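Local coordinates for protein tryptophane-5-halogenase (Microbispora sp. ATCC PTA-5024, PDB 5UAO) that probably chlorinates a tryptophan of the NAI-107 lanthipeptide precursor at the indole 5-position, using flavin chemistry, at residues A[131-136]-A[476-481]. Numbering follows the deposited sequence.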
loop_
_atom_site.group_PDB
_atom_site.type_symbol
_atom_site.label_atom_id
_atom_site.label_comp_id
_atom_site.label_asym_id
_atom_site.label_seq_id
_atom_site.Cartn_x
_atom_site.Cartn_y
_atom_site.Cartn_z
ATOM N N GLY A 131 6.760 22.084 -15.537
ATOM C CA GLY A 131 6.861 23.499 -15.906
ATOM C C GLY A 131 8.175 24.092 -15.374
ATOM O O GLY A 131 8.869 24.855 -16.088
ATOM N N SER A 132 8.564 23.709 -14.160
ATOM C CA SER A 132 9.859 24.235 -13.604
ATOM C C SER A 132 10.991 23.789 -14.530
ATOM O O SER A 132 11.903 24.608 -14.910
ATOM C CB SER A 132 10.069 23.756 -12.142
ATOM O OG SER A 132 11.343 24.160 -11.611
ATOM N N LEU A 133 11.007 22.513 -14.885
ATOM C CA LEU A 133 12.101 21.997 -15.775
ATOM C C LEU A 133 12.122 22.656 -17.182
ATOM O O LEU A 133 13.181 23.027 -17.734
ATOM C CB LEU A 133 12.032 20.488 -15.923
ATOM C CG LEU A 133 12.526 19.769 -14.624
ATOM C CD1 LEU A 133 11.807 18.409 -14.573
ATOM C CD2 LEU A 133 14.056 19.698 -14.533
ATOM N N ARG A 134 10.954 22.814 -17.759
ATOM C CA ARG A 134 10.885 23.408 -19.130
ATOM C C ARG A 134 11.280 24.892 -19.119
ATOM O O ARG A 134 11.959 25.361 -19.988
ATOM C CB ARG A 134 9.475 23.272 -19.650
ATOM C CG ARG A 134 9.062 21.875 -20.009
ATOM C CD ARG A 134 7.583 21.852 -20.334
ATOM N NE ARG A 134 7.257 22.558 -21.571
ATOM C CZ ARG A 134 7.304 22.046 -22.800
ATOM N NH1 ARG A 134 7.693 20.799 -23.015
ATOM N NH2 ARG A 134 6.957 22.806 -23.844
ATOM N N GLU A 135 10.827 25.631 -18.127
ATOM C CA GLU A 135 11.025 27.077 -18.050
ATOM C C GLU A 135 12.335 27.445 -17.414
ATOM O O GLU A 135 12.855 28.505 -17.749
ATOM C CB GLU A 135 9.907 27.765 -17.282
ATOM C CG GLU A 135 8.504 27.462 -17.798
ATOM C CD GLU A 135 8.164 28.167 -19.119
ATOM O OE1 GLU A 135 8.651 29.283 -19.346
ATOM O OE2 GLU A 135 7.397 27.599 -19.924
ATOM N N THR A 136 12.889 26.613 -16.500
ATOM C CA THR A 136 14.104 26.996 -15.787
ATOM C C THR A 136 15.282 26.074 -15.913
ATOM O O THR A 136 16.402 26.448 -15.570
ATOM C CB THR A 136 13.870 27.266 -14.300
ATOM O OG1 THR A 136 13.868 26.027 -13.522
ATOM C CG2 THR A 136 12.622 28.011 -14.149
ATOM N N ALA A 476 15.912 10.730 -19.027
ATOM C CA ALA A 476 14.570 10.214 -19.173
ATOM C C ALA A 476 13.849 11.002 -20.208
ATOM O O ALA A 476 14.301 12.081 -20.526
ATOM C CB ALA A 476 13.820 10.281 -17.857
ATOM N N ARG A 477 12.785 10.424 -20.786
ATOM C CA ARG A 477 11.874 11.142 -21.642
ATOM C C ARG A 477 11.020 11.982 -20.744
ATOM O O ARG A 477 10.298 11.459 -19.898
ATOM C CB ARG A 477 10.971 10.224 -22.453
ATOM C CG ARG A 477 11.697 9.390 -23.492
ATOM C CD ARG A 477 11.063 9.574 -24.872
ATOM N NE ARG A 477 11.102 8.354 -25.680
ATOM C CZ ARG A 477 10.067 7.535 -25.896
ATOM N NH1 ARG A 477 8.867 7.771 -25.369
ATOM N NH2 ARG A 477 10.230 6.457 -26.657
ATOM N N LEU A 478 11.111 13.304 -20.925
ATOM C CA LEU A 478 10.331 14.231 -20.132
ATOM C C LEU A 478 8.932 14.267 -20.680
ATOM O O LEU A 478 8.715 14.422 -21.890
ATOM C CB LEU A 478 10.962 15.640 -20.130
ATOM C CG LEU A 478 10.360 16.593 -19.102
ATOM C CD1 LEU A 478 10.616 16.097 -17.684
ATOM C CD2 LEU A 478 10.896 18.013 -19.268
ATOM N N LEU A 479 7.962 14.135 -19.806
ATOM C CA LEU A 479 6.610 14.197 -20.241
ATOM C C LEU A 479 6.259 15.624 -20.726
ATOM O O LEU A 479 6.699 16.655 -20.151
ATOM C CB LEU A 479 5.621 13.770 -19.153
ATOM C CG LEU A 479 5.664 12.296 -18.615
ATOM C CD1 LEU A 479 4.818 12.204 -17.344
ATOM C CD2 LEU A 479 5.222 11.263 -19.647
ATOM N N PRO A 480 5.396 15.683 -21.743
ATOM C CA PRO A 480 4.739 16.930 -22.080
ATOM C C PRO A 480 3.939 17.523 -20.903
ATOM O O PRO A 480 3.508 16.787 -20.029
ATOM C CB PRO A 480 3.788 16.503 -23.209
ATOM C CG PRO A 480 3.533 15.065 -22.952
ATOM C CD PRO A 480 4.868 14.560 -22.532
ATOM N N PRO A 481 3.778 18.862 -20.858
ATOM C CA PRO A 481 2.986 19.508 -19.821
ATOM C C PRO A 481 1.510 19.333 -20.119
ATOM O O PRO A 481 1.134 19.129 -21.269
ATOM C CB PRO A 481 3.378 20.998 -19.956
ATOM C CG PRO A 481 3.697 21.150 -21.397
ATOM C CD PRO A 481 4.320 19.847 -21.822
HETATM O O HOH W 1 7.832 18.550 -21.529
#
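Pro-481 lies against one face of the Arg-134 guanidinium. Its CD sits 3.6 Å above the guanidinium plane and is displaced toward the rim, over the NH1 side. The two side chains cross at about a right angle. CD comes within 3.7 Å of Arg-134 NH1, while the ring atom CG is nearer the inner end of the group, at 3.8 Å from Arg-134 NE. The Arg-134 chain is extended at chi2 but bends at chi3 (69°), which sets the face of the flat group against CG and CD of the proline.

The same NH1 has a polar partner at the guanidinium edge. It donates in plane to a water at 2.7 Å, and this water donates in turn to the backbone O of Leu-479 at 2.6 Å. The water thus ties the helix side chain to the loop backbone, and the arginine meets the loop with both its face and its edge. An alanine in place of Pro-481 would remove CG and CD from the guanidinium face, and the arginine would probably turn more freely about its water link.

Beside this polar patch, two leucine branches meet. Leu-133 CD1 touches Leu-478 CD1 at 4.1 Å, the side chains crossing at a slant. The other Leu-478 methyl, CD2, lies 4.3 Å from Arg-134 CG.

The contact is small and lies at the surface. It joins helix 129-136 to the loop between helices 461-471 and 485-501. Earlier in the loop, the poorly ordered Arg-477 forms a salt bridge with Asp-379 of the second subunit. Helix 485-501 also packs on helix 129-136, where Arg-489 forms a salt bridge with Glu-135.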